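Long-range contacts in prolyl-tRNA synthetase (Naegleria fowleri, PDB 6UYH), which probably joins proline to its cognate tRNA at the expense of ATP, as a class II aminoacyl-tRNA synthetase, and binds the inhibitor halofuginone: residues T31-F35 and E351-V355; N50-V54 and R294-C298; A84-E88 and F246-F250; P202-K208 and T220-T225. All blocks are in the same frame, centred on the assembly; numbering follows the deposited sequence.

Contact 1: T31-F35 and E351-V355; sequences TKSEF and ELRGV
Lys32 and Leu352 meet where two helices end side by side, each closed by a Schellman motif. Helix 22-32 comes from the N-terminal part of the chain. Helix 343-353 belongs to the anticodon-binding domain. Lys32 offers its backbone and the root of its side chain: Lys32 O lies 3.5 Å from Leu352 CD2, and CB faces the other methyl. The rest of the lysine runs extended away from Leu352, and NZ bonds to the carbonyl of Gly13. Ser33 and Arg353 have the closest CA atoms of the two segments, 4.4 Å apart. Ser33 CB rests 3.5 Å from Leu352 O, while OG turns back to the carbonyl of Val29 in helix 22-32, just before it. One water donates to both Ser33 O and Arg353 O, so it ties the two helix ends together. Glu34 has the positive phi of the first Schellman motif, as Gly354 has in the second. The extended Glu34 side chain reaches the Arg353 guanidinium in a salt bridge. The carboxylate and guanidinium planes stand 76° apart, so this is a single-bond contact and not a flat two-pronged one. Arg353 also has a second hold, through NH1 on the carbonyl of Tyr349. The bond to the glutamate runs from Arg353 NH2 to Glu34 OE2, 2.8 Å long, and arrives from above the carboxylate plane, 55° out of it.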
loop_
_atom_site.group_PDB
_atom_site.type_symbol
_atom_site.label_atom_id
_atom_site.label_comp_id
_atom_site.label_asym_id
_atom_site.label_seq_id
_atom_site.Cartn_x
_atom_site.Cartn_y
_atom_site.Cartn_z
ATOM N N THR A 31 2.989 18.658 -13.527
ATOM C CA THR A 31 1.877 18.243 -14.385
ATOM C C THR A 31 2.364 17.779 -15.752
ATOM O O THR A 31 1.927 16.733 -16.250
ATOM C CB THR A 31 0.849 19.373 -14.559
ATOM O OG1 THR A 31 1.480 20.549 -15.092
ATOM C CG2 THR A 31 0.164 19.697 -13.228
ATOM N N LYS A 32 3.243 18.555 -16.390
ATOM C CA LYS A 32 3.645 18.234 -17.757
ATOM C C LYS A 32 4.558 17.016 -17.817
ATOM O O LYS A 32 4.647 16.369 -18.866
ATOM C CB LYS A 32 4.313 19.450 -18.405
ATOM C CG LYS A 32 3.352 20.613 -18.562
ATOM C CD LYS A 32 4.012 21.839 -19.184
ATOM C CE LYS A 32 2.978 22.937 -19.410
ATOM N NZ LYS A 32 3.552 24.151 -20.062
ATOM N N SER A 33 5.228 16.688 -16.717
ATOM C CA SER A 33 5.976 15.446 -16.633
ATOM C C SER A 33 5.090 14.230 -16.432
ATOM O O SER A 33 5.622 13.118 -16.367
ATOM C CB SER A 33 6.963 15.501 -15.481
ATOM O OG SER A 33 6.274 15.554 -14.234
ATOM N N GLU A 34 3.769 14.424 -16.314
ATOM C CA GLU A 34 2.812 13.357 -15.984
ATOM C C GLU A 34 3.061 12.769 -14.594
ATOM O O GLU A 34 2.765 11.601 -14.332
ATOM C CB GLU A 34 2.800 12.257 -17.062
ATOM C CG GLU A 34 2.445 12.800 -18.447
ATOM C CD GLU A 34 2.295 11.729 -19.514
ATOM O OE1 GLU A 34 2.337 10.524 -19.188
ATOM O OE2 GLU A 34 2.125 12.106 -20.689
ATOM N N PHE A 35 3.580 13.574 -13.666
ATOM C CA PHE A 35 3.711 13.098 -12.293
ATOM C C PHE A 35 2.402 13.241 -11.526
ATOM O O PHE A 35 1.986 12.321 -10.808
ATOM C CB PHE A 35 4.832 13.858 -11.568
ATOM C CG PHE A 35 6.069 13.031 -11.323
ATOM C CD1 PHE A 35 6.630 12.956 -10.044
ATOM C CD2 PHE A 35 6.663 12.325 -12.367
ATOM C CE1 PHE A 35 7.758 12.184 -9.814
ATOM C CE2 PHE A 35 7.791 11.551 -12.151
ATOM C CZ PHE A 35 8.345 11.486 -10.865
ATOM N N GLU A 351 13.160 14.060 -21.830
ATOM C CA GLU A 351 13.785 15.001 -20.899
ATOM C C GLU A 351 12.743 15.626 -19.981
ATOM O O GLU A 351 12.968 15.758 -18.774
ATOM C CB GLU A 351 14.547 16.090 -21.666
ATOM C CG GLU A 351 15.872 15.625 -22.258
ATOM C CD GLU A 351 16.489 16.641 -23.205
ATOM O OE1 GLU A 351 15.844 17.677 -23.480
ATOM O OE2 GLU A 351 17.622 16.396 -23.678
ATOM N N LEU A 352 11.594 16.010 -20.541
ATOM C CA LEU A 352 10.497 16.558 -19.744
ATOM C C LEU A 352 10.068 15.597 -18.642
ATOM O O LEU A 352 9.764 16.012 -17.516
ATOM C CB LEU A 352 9.317 16.872 -20.670
ATOM C CG LEU A 352 8.010 17.382 -20.064
ATOM C CD1 LEU A 352 8.272 18.654 -19.248
ATOM C CD2 LEU A 352 6.975 17.638 -21.159
ATOM N N ARG A 353 10.043 14.306 -18.945
ATOM C CA ARG A 353 9.573 13.316 -17.990
ATOM C C ARG A 353 10.671 12.829 -17.055
ATOM O O ARG A 353 10.378 12.092 -16.108
ATOM C CB ARG A 353 8.929 12.154 -18.754
ATOM C CG ARG A 353 7.626 12.589 -19.417
ATOM C CD ARG A 353 7.171 11.657 -20.533
ATOM N NE ARG A 353 5.817 11.976 -20.986
ATOM C CZ ARG A 353 5.503 13.003 -21.778
ATOM N NH1 ARG A 353 6.445 13.825 -22.223
ATOM N NH2 ARG A 353 4.241 13.210 -22.129
ATOM N N GLY A 354 11.919 13.229 -17.288
ATOM C CA GLY A 354 12.967 13.060 -16.300
ATOM C C GLY A 354 13.912 11.905 -16.516
ATOM O O GLY A 354 14.740 11.643 -15.638
ATOM N N VAL A 355 13.835 11.219 -17.653
ATOM C CA VAL A 355 14.654 10.012 -17.841
ATOM C C VAL A 355 16.134 10.370 -17.714
ATOM O O VAL A 355 16.617 11.285 -18.410
ATOM C CB VAL A 355 14.351 9.367 -19.202
ATOM C CG1 VAL A 355 15.293 8.212 -19.452
ATOM C CG2 VAL A 355 12.893 8.882 -19.235
HETATM O O HOH W 1 7.753 11.334 -15.592
#

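Contact 2: N50-V54 and R294-C298; sequences NCWFV and RVAFC. With EDO (1,2-ethanediol), chain Q.
The amide of Asn50 lies flat on the ring of Phe297. The two planes are only 6° apart. Asn50 ND2 sits over the ring centre, 3.4 Å above its plane, and Asn50 CB also meets this face in a CH-pi contact. In Asn50, chi1 (-59°) carries CG beside the backbone N, and chi2 (-8°) sets the amide plane against the ring. The Phe297 ring takes the position between its backbone N and carbonyl carbon. Its opposite face is met by Cys298 CB, towards the rim, so the ring is held between the amide and its own next residue.

The Phe53 ring reaches across to the other segment. One of its faces receives Phe297 CA in a second CH-pi contact, 3.9 Å from the ring centroid. Its edge meets a backbone carbonyl, with Phe53 CD2 3.4 Å from Val295 O. Helix 49-67 thus packs on the connection that leads from helix 274-283 to strand 300-304, the first strand of the anticodon-binding domain. Val54 and Val295 add an apolar pair, Val54 CG1 lying 3.9 Å from Val295 CB. Met279 of helix 274-283 touches both valines.

A water joins the two backbones. It donates to Asn50 O and Val295 O and accepts from Phe297 N. At the far end Arg294 NE donates to a 1,2-ethanediol, probably from the crystallisation liquor, and Arg294 NH2 forms a salt bridge with Asp399.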
loop_
_atom_site.group_PDB
_atom_site.type_symbol
_atom_site.label_atom_id
_atom_site.label_comp_id
_atom_site.label_asym_id
_atom_site.label_seq_id
_atom_site.Cartn_x
_atom_site.Cartn_y
_atom_site.Cartn_z
ATOM N N ASN A 50 4.249 7.421 -13.134
ATOM C CA ASN A 50 5.678 7.693 -12.995
ATOM C C ASN A 50 5.987 8.279 -11.629
ATOM O O ASN A 50 7.094 8.118 -11.108
ATOM C CB ASN A 50 6.148 8.647 -14.088
ATOM C CG ASN A 50 5.915 8.105 -15.480
ATOM O OD1 ASN A 50 5.530 6.946 -15.659
ATOM N ND2 ASN A 50 6.157 8.941 -16.483
ATOM N N CYS A 51 5.006 8.937 -11.040
ATOM C CA CYS A 51 5.143 9.526 -9.720
ATOM C C CYS A 51 4.995 8.476 -8.628
ATOM O O CYS A 51 5.828 8.386 -7.717
ATOM C CB CYS A 51 4.089 10.610 -9.580
ATOM S SG CYS A 51 3.849 11.171 -7.906
ATOM N N TRP A 52 3.932 7.670 -8.707
ATOM C CA TRP A 52 3.716 6.642 -7.697
ATOM C C TRP A 52 4.860 5.637 -7.690
ATOM O O TRP A 52 5.207 5.101 -6.635
ATOM C CB TRP A 52 2.372 5.937 -7.942
ATOM C CG TRP A 52 1.923 5.081 -6.762
ATOM C CD1 TRP A 52 1.796 3.715 -6.731
ATOM C CD2 TRP A 52 1.563 5.548 -5.456
ATOM N NE1 TRP A 52 1.374 3.313 -5.484
ATOM C CE2 TRP A 52 1.221 4.417 -4.687
ATOM C CE3 TRP A 52 1.498 6.814 -4.862
ATOM C CZ2 TRP A 52 0.821 4.516 -3.350
ATOM C CZ3 TRP A 52 1.091 6.911 -3.540
ATOM C CH2 TRP A 52 0.757 5.766 -2.803
ATOM N N PHE A 53 5.481 5.406 -8.850
ATOM C CA PHE A 53 6.655 4.540 -8.919
ATOM C C PHE A 53 7.746 4.974 -7.948
ATOM O O PHE A 53 8.427 4.132 -7.350
ATOM C CB PHE A 53 7.213 4.516 -10.345
ATOM C CG PHE A 53 8.413 3.611 -10.504
ATOM C CD1 PHE A 53 8.248 2.273 -10.803
ATOM C CD2 PHE A 53 9.706 4.099 -10.323
ATOM C CE1 PHE A 53 9.339 1.440 -10.934
ATOM C CE2 PHE A 53 10.805 3.260 -10.443
ATOM C CZ PHE A 53 10.618 1.932 -10.748
ATOM N N VAL A 54 7.952 6.287 -7.799
ATOM C CA VAL A 54 8.962 6.769 -6.860
ATOM C C VAL A 54 8.614 6.334 -5.442
ATOM O O VAL A 54 9.469 5.854 -4.689
ATOM C CB VAL A 54 9.109 8.298 -6.954
ATOM C CG1 VAL A 54 10.158 8.790 -5.930
ATOM C CG2 VAL A 54 9.546 8.715 -8.345
ATOM N N ARG A 294 17.818 5.749 -9.286
ATOM C CA ARG A 294 17.276 4.637 -8.517
ATOM C C ARG A 294 15.771 4.731 -8.288
ATOM O O ARG A 294 15.168 3.748 -7.840
ATOM C CB ARG A 294 18.024 4.520 -7.185
ATOM C CG ARG A 294 19.447 3.991 -7.397
ATOM C CD ARG A 294 20.429 4.400 -6.308
ATOM N NE ARG A 294 21.806 4.383 -6.801
ATOM C CZ ARG A 294 22.860 4.805 -6.109
ATOM N NH1 ARG A 294 22.695 5.283 -4.876
ATOM N NH2 ARG A 294 24.077 4.755 -6.644
ATOM N N VAL A 295 15.141 5.865 -8.589
ATOM C CA VAL A 295 13.689 5.951 -8.512
ATOM C C VAL A 295 13.064 6.322 -9.850
ATOM O O VAL A 295 11.881 6.646 -9.903
ATOM C CB VAL A 295 13.233 6.923 -7.405
ATOM C CG1 VAL A 295 13.771 6.471 -6.047
ATOM C CG2 VAL A 295 13.671 8.354 -7.720
ATOM N N ALA A 296 13.828 6.255 -10.938
ATOM C CA ALA A 296 13.325 6.650 -12.251
ATOM C C ALA A 296 12.498 5.525 -12.864
ATOM O O ALA A 296 13.015 4.422 -13.058
ATOM C CB ALA A 296 14.490 7.013 -13.170
ATOM N N PHE A 297 11.240 5.823 -13.221
ATOM C CA PHE A 297 10.369 4.819 -13.838
ATOM C C PHE A 297 11.028 4.214 -15.070
ATOM O O PHE A 297 10.855 3.023 -15.366
ATOM C CB PHE A 297 9.018 5.445 -14.209
ATOM C CG PHE A 297 9.088 6.347 -15.401
ATOM C CD1 PHE A 297 8.744 5.888 -16.659
ATOM C CD2 PHE A 297 9.546 7.653 -15.264
ATOM C CE1 PHE A 297 8.843 6.715 -17.769
ATOM C CE2 PHE A 297 9.651 8.494 -16.369
ATOM C CZ PHE A 297 9.300 8.023 -17.627
ATOM N N CYS A 298 11.766 5.033 -15.814
ATOM C CA CYS A 298 12.599 4.585 -16.919
ATOM C C CYS A 298 13.983 5.171 -16.691
ATOM O O CYS A 298 14.123 6.391 -16.545
ATOM C CB CYS A 298 12.030 5.037 -18.267
ATOM S SG CYS A 298 13.125 4.758 -19.683
HETATM C C1 EDO Q . 21.359 2.714 -10.449
HETATM O O1 EDO Q . 22.143 2.505 -9.268
HETATM C C2 EDO Q . 21.948 1.873 -11.575
HETATM O O2 EDO Q . 22.173 0.540 -11.106
HETATM O O HOH W 2 9.925 7.859 -11.670
#

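Contact 3: A84-E88 and F246-F250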
loop_
_atom_site.group_PDB
_atom_site.type_symbol
_atom_site.label_atom_id
_atom_site.label_comp_id
_atom_site.label_asym_id
_atom_site.label_seq_id
_atom_site.Cartn_x
_atom_site.Cartn_y
_atom_site.Cartn_z
ATOM N N ALA A 84 -10.828 7.905 21.937
ATOM C CA ALA A 84 -9.432 7.526 21.763
ATOM C C ALA A 84 -8.574 8.742 21.456
ATOM O O ALA A 84 -7.522 8.949 22.072
ATOM C CB ALA A 84 -9.304 6.494 20.637
ATOM N N LEU A 85 -9.011 9.552 20.494
ATOM C CA LEU A 85 -8.247 10.724 20.091
ATOM C C LEU A 85 -7.982 11.648 21.268
ATOM O O LEU A 85 -6.861 12.140 21.437
ATOM C CB LEU A 85 -9.002 11.451 18.984
ATOM C CG LEU A 85 -8.271 12.218 17.896
ATOM C CD1 LEU A 85 -7.147 11.395 17.295
ATOM C CD2 LEU A 85 -9.310 12.607 16.842
ATOM N N GLU A 86 -9.000 11.894 22.100
ATOM C CA GLU A 86 -8.885 12.815 23.223
ATOM C C GLU A 86 -8.153 12.216 24.418
ATOM O O GLU A 86 -8.001 12.900 25.433
ATOM C CB GLU A 86 -10.272 13.299 23.657
ATOM C CG GLU A 86 -10.965 14.177 22.623
ATOM C CD GLU A 86 -12.303 14.714 23.109
ATOM O OE1 GLU A 86 -12.791 14.252 24.165
ATOM O OE2 GLU A 86 -12.866 15.599 22.430
ATOM N N THR A 87 -7.699 10.963 24.326
ATOM C CA THR A 87 -6.877 10.395 25.387
ATOM C C THR A 87 -5.581 11.177 25.566
ATOM O O THR A 87 -5.106 11.338 26.695
ATOM C CB THR A 87 -6.578 8.927 25.089
ATOM O OG1 THR A 87 -7.790 8.168 25.179
ATOM C CG2 THR A 87 -5.558 8.366 26.070
ATOM N N GLU A 88 -5.009 11.685 24.481
ATOM C CA GLU A 88 -3.767 12.450 24.560
ATOM C C GLU A 88 -3.900 13.699 25.427
ATOM O O GLU A 88 -4.316 14.754 24.956
ATOM C CB GLU A 88 -3.301 12.836 23.159
ATOM C CG GLU A 88 -2.181 11.963 22.638
ATOM C CD GLU A 88 -1.891 12.206 21.177
ATOM O OE1 GLU A 88 -2.604 13.023 20.558
ATOM O OE2 GLU A 88 -0.952 11.578 20.647
ATOM N N PHE A 246 3.707 7.945 26.499
ATOM C CA PHE A 246 2.510 7.272 26.015
ATOM C C PHE A 246 2.239 5.975 26.763
ATOM O O PHE A 246 1.077 5.571 26.882
ATOM C CB PHE A 246 2.614 7.007 24.510
ATOM C CG PHE A 246 2.296 8.213 23.668
ATOM C CD1 PHE A 246 3.289 9.121 23.330
ATOM C CD2 PHE A 246 0.999 8.451 23.234
ATOM C CE1 PHE A 246 2.998 10.237 22.563
ATOM C CE2 PHE A 246 0.705 9.563 22.464
ATOM C CZ PHE A 246 1.704 10.454 22.127
ATOM N N SER A 247 3.276 5.313 27.281
ATOM C CA SER A 247 3.026 4.086 28.027
ATOM C C SER A 247 2.359 4.381 29.363
ATOM O O SER A 247 1.592 3.554 29.867
ATOM C CB SER A 247 4.321 3.299 28.212
ATOM O OG SER A 247 5.337 4.083 28.796
ATOM N N LYS A 248 2.607 5.558 29.944
ATOM C CA LYS A 248 1.841 5.935 31.127
ATOM C C LYS A 248 0.414 6.304 30.749
ATOM O O LYS A 248 -0.535 5.940 31.454
ATOM C CB LYS A 248 2.531 7.084 31.862
ATOM C CG LYS A 248 3.799 6.668 32.588
ATOM C CD LYS A 248 4.558 7.882 33.111
ATOM C CE LYS A 248 5.912 7.477 33.670
ATOM N NZ LYS A 248 6.737 8.656 34.076
ATOM N N MET A 249 0.250 6.991 29.619
ATOM C CA MET A 249 -1.071 7.368 29.123
ATOM C C MET A 249 -1.940 6.144 28.851
ATOM O O MET A 249 -3.131 6.129 29.185
ATOM C CB MET A 249 -0.912 8.195 27.843
ATOM C CG MET A 249 -1.725 9.479 27.753
ATOM S SD MET A 249 -1.320 10.418 26.249
ATOM C CE MET A 249 0.347 10.975 26.606
ATOM N N PHE A 250 -1.372 5.113 28.229
ATOM C CA PHE A 250 -2.157 3.970 27.782
ATOM C C PHE A 250 -1.936 2.721 28.624
ATOM O O PHE A 250 -2.447 1.661 28.269
ATOM C CB PHE A 250 -1.866 3.682 26.304
ATOM C CG PHE A 250 -2.423 4.717 25.389
ATOM C CD1 PHE A 250 -1.679 5.835 25.049
ATOM C CD2 PHE A 250 -3.715 4.607 24.913
ATOM C CE1 PHE A 250 -2.201 6.808 24.226
ATOM C CE2 PHE A 250 -4.243 5.576 24.084
ATOM C CZ PHE A 250 -3.483 6.690 23.749
#
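Thr87 and Glu88, at the end of a type I beta turn from Leu85 to Glu88, face helix 245-250, with the CA atoms of Glu88 and Met249 7.3 Å apart. The turn follows helix 82-85, and Thr87 N bonds back to Ala84 O.

Thr87 meets Phe250 through its methyl. A chi1 of -68° puts OG1 beside the backbone N and sets CG2 opposite that N. Thr87 CG2 points to the end of the ring, 3.5 Å from Phe250 CZ. It comes in obliquely. The hydroxyl serves its own side of the contact, bonding to the carbonyl of Arg83.

Glu88 is extended beyond CG and reaches Phe246. Glu88 OE2 lies in the plane of the ring, at its edge, 3.2 Å from Phe246 CE2 and as near to CZ. The carboxylate and ring planes are 62° apart. An oxygen placed there meets the slightly positive ring hydrogens, which probably suits a carboxylate better than the ring face would.

Met249 lies against the backbone of both Thr87 and Glu88. Met249 SD rests 3.6 Å from Glu88 CA and also comes near Thr87 O. The bend at chi3, -69°, turns CE back over one face of the Phe246 ring, towards its rim. The edge of Phe246 at CE2 and CZ thus meets the glutamate, and one face the methionine.

Helix 121-131 adjoins both segments, through Thr122 on Glu88 and Pro126 on Phe250. The contact lies at the surface of the class II catalytic core, beside the halofuginone site: the nearest atoms of the Glu88 side chain and the inhibitor are about 5 Å apart.

Contact 4: P202-K208 and T220-T225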
loop_
_atom_site.group_PDB
_atom_site.type_symbol
_atom_site.label_atom_id
_atom_site.label_comp_id
_atom_site.label_asym_id
_atom_site.label_seq_id
_atom_site.Cartn_x
_atom_site.Cartn_y
_atom_site.Cartn_z
ATOM N N PRO A 202 20.714 15.810 -0.226
ATOM C CA PRO A 202 21.508 15.815 1.006
ATOM C C PRO A 202 20.672 16.253 2.198
ATOM O O PRO A 202 19.709 17.013 2.065
ATOM C CB PRO A 202 22.615 16.833 0.700
ATOM C CG PRO A 202 21.944 17.821 -0.210
ATOM C CD PRO A 202 21.009 16.975 -1.078
ATOM N N VAL A 203 21.057 15.765 3.384
ATOM C CA VAL A 203 20.298 16.036 4.601
ATOM C C VAL A 203 21.241 16.506 5.695
ATOM O O VAL A 203 22.456 16.304 5.640
ATOM C CB VAL A 203 19.496 14.813 5.122
ATOM C CG1 VAL A 203 18.578 14.236 4.055
ATOM C CG2 VAL A 203 20.426 13.756 5.671
ATOM N N ILE A 204 20.647 17.133 6.707
ATOM C CA ILE A 204 21.328 17.478 7.949
ATOM C C ILE A 204 20.533 16.861 9.088
ATOM O O ILE A 204 19.336 17.139 9.229
ATOM C CB ILE A 204 21.443 18.994 8.149
ATOM C CG1 ILE A 204 22.254 19.627 7.019
ATOM C CG2 ILE A 204 22.111 19.279 9.490
ATOM C CD1 ILE A 204 22.183 21.138 7.019
ATOM N N LYS A 205 21.189 16.029 9.895
ATOM C CA LYS A 205 20.545 15.419 11.051
ATOM C C LYS A 205 20.608 16.362 12.244
ATOM O O LYS A 205 21.643 16.957 12.518
ATOM C CB LYS A 205 21.246 14.115 11.425
ATOM C CG LYS A 205 21.085 12.976 10.453
ATOM C CD LYS A 205 21.984 11.829 10.913
ATOM C CE LYS A 205 21.788 10.571 10.060
ATOM N NZ LYS A 205 22.743 9.514 10.514
ATOM N N GLY A 206 19.515 16.444 12.993
ATOM C CA GLY A 206 19.545 17.259 14.191
ATOM C C GLY A 206 18.388 16.900 15.094
ATOM O O GLY A 206 17.530 16.086 14.751
ATOM N N THR A 207 18.390 17.504 16.276
ATOM C CA THR A 207 17.248 17.421 17.173
ATOM C C THR A 207 16.420 18.695 17.044
ATOM O O THR A 207 16.959 19.776 16.820
ATOM C CB THR A 207 17.697 17.248 18.627
ATOM O OG1 THR A 207 18.527 18.352 18.987
ATOM C CG2 THR A 207 18.498 15.974 18.790
ATOM N N LYS A 208 15.108 18.560 17.189
ATOM C CA LYS A 208 14.252 19.736 17.209
ATOM C C LYS A 208 14.296 20.426 18.571
ATOM O O LYS A 208 14.581 19.808 19.604
ATOM C CB LYS A 208 12.813 19.360 16.853
ATOM C CG LYS A 208 12.637 18.986 15.403
ATOM C CD LYS A 208 11.166 18.846 15.073
ATOM C CE LYS A 208 10.967 18.329 13.664
ATOM N NZ LYS A 208 9.519 18.236 13.347
ATOM N N THR A 220 12.861 14.825 19.790
ATOM C CA THR A 220 12.518 14.603 18.392
ATOM C C THR A 220 13.751 14.831 17.531
ATOM O O THR A 220 14.424 15.861 17.673
ATOM C CB THR A 220 11.393 15.550 17.954
ATOM O OG1 THR A 220 10.194 15.234 18.669
ATOM C CG2 THR A 220 11.127 15.430 16.460
ATOM N N THR A 221 14.047 13.880 16.647
ATOM C CA THR A 221 15.117 14.061 15.676
ATOM C C THR A 221 14.505 14.230 14.291
ATOM O O THR A 221 13.378 13.796 14.034
ATOM C CB THR A 221 16.121 12.884 15.678
ATOM O OG1 THR A 221 15.486 11.682 15.207
ATOM C CG2 THR A 221 16.686 12.659 17.091
ATOM N N THR A 222 15.248 14.900 13.407
ATOM C CA THR A 222 14.754 15.222 12.074
ATOM C C THR A 222 15.898 15.119 11.076
ATOM O O THR A 222 17.065 15.243 11.446
ATOM C CB THR A 222 14.143 16.649 12.053
ATOM O OG1 THR A 222 13.706 16.982 10.733
ATOM C CG2 THR A 222 15.162 17.688 12.514
ATOM N N VAL A 223 15.561 14.866 9.811
ATOM C CA VAL A 223 16.475 15.128 8.700
ATOM C C VAL A 223 15.969 16.376 7.986
ATOM O O VAL A 223 14.843 16.399 7.471
ATOM C CB VAL A 223 16.603 13.935 7.737
ATOM C CG1 VAL A 223 17.494 12.856 8.360
ATOM C CG2 VAL A 223 15.227 13.339 7.381
ATOM N N GLU A 224 16.778 17.425 7.996
ATOM C CA GLU A 224 16.435 18.670 7.319
ATOM C C GLU A 224 16.965 18.653 5.896
ATOM O O GLU A 224 18.078 18.182 5.646
ATOM C CB GLU A 224 17.010 19.866 8.068
ATOM C CG GLU A 224 16.375 20.064 9.438
ATOM C CD GLU A 224 14.895 20.365 9.336
ATOM O OE1 GLU A 224 14.548 21.392 8.707
ATOM O OE2 GLU A 224 14.083 19.566 9.855
ATOM N N THR A 225 16.156 19.162 4.965
ATOM C CA THR A 225 16.541 19.315 3.568
ATOM C C THR A 225 16.387 20.778 3.187
ATOM O O THR A 225 15.805 21.575 3.931
ATOM C CB THR A 225 15.700 18.433 2.634
ATOM O OG1 THR A 225 14.329 18.828 2.707
ATOM C CG2 THR A 225 15.813 16.940 3.016
HETATM O O HOH W 3 13.843 17.338 20.836
HETATM O O HOH W 4 10.912 16.887 10.516
#
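Strands 204-207 and 219-227 form an antiparallel beta hairpin in the class II catalytic core. Ile204 and Glu224 are a hydrogen-bonded pair, with Glu224 N to Ile204 O at 2.9 Å and nearly straight, 174° at the hydrogen. Gly206 and Thr222 are the next such pair. Lys208 N then donates to Thr220 O at 2.8 Å.

On the face of Lys205, Val203 CB meets Val223 CB at 4.0 Å. The methyls of Thr207 and Thr221 touch on the same side. Beyond Gly206, the extended Lys208 chain lies over the other strand: Lys208 CD is 3.7 Å from Thr220 CG2, and CE passes Thr222 CB. Thr222 OG1, set opposite its backbone N at chi1 178°, donates to Glu224 OE2 at 2.8 Å. Glu224 OE2 accepts with its anti lone pair, away from its other oxygen. Glu224 OE1 bonds to Gln235, a residue of the AMPPNP pocket, so the carboxylate is held at both oxygens. The side chain of Lys208 is about 5 Å from the bound AMPPNP at the nearest atoms.

Strand 474-479 flanks strand 204-207, strand 232-243 pairs with 219-227, and helix 177-198 packs on Val203 and Thr221.

The four contacts are nested along the chain: contact 4 lies inside contact 3, which lies inside contact 2, which lies inside contact 1. Contacts 1 and 2 adjoin, their centres about 11 Å apart. The ring of Phe35 touches Asn50, and Arg353 O touches the Phe297 ring. Together they join N-terminal helices to the anticodon-binding domain and the connection leading into it. Contacts 3 and 4 belong to the catalytic core, with centres about 27 Å apart, and each comes near the bound ligands. Contacts 1 and 3 lie on opposite sides of the chain's centre, their own centres about 45 Å apart. The set therefore spans the subunit from the domain junction to the active site.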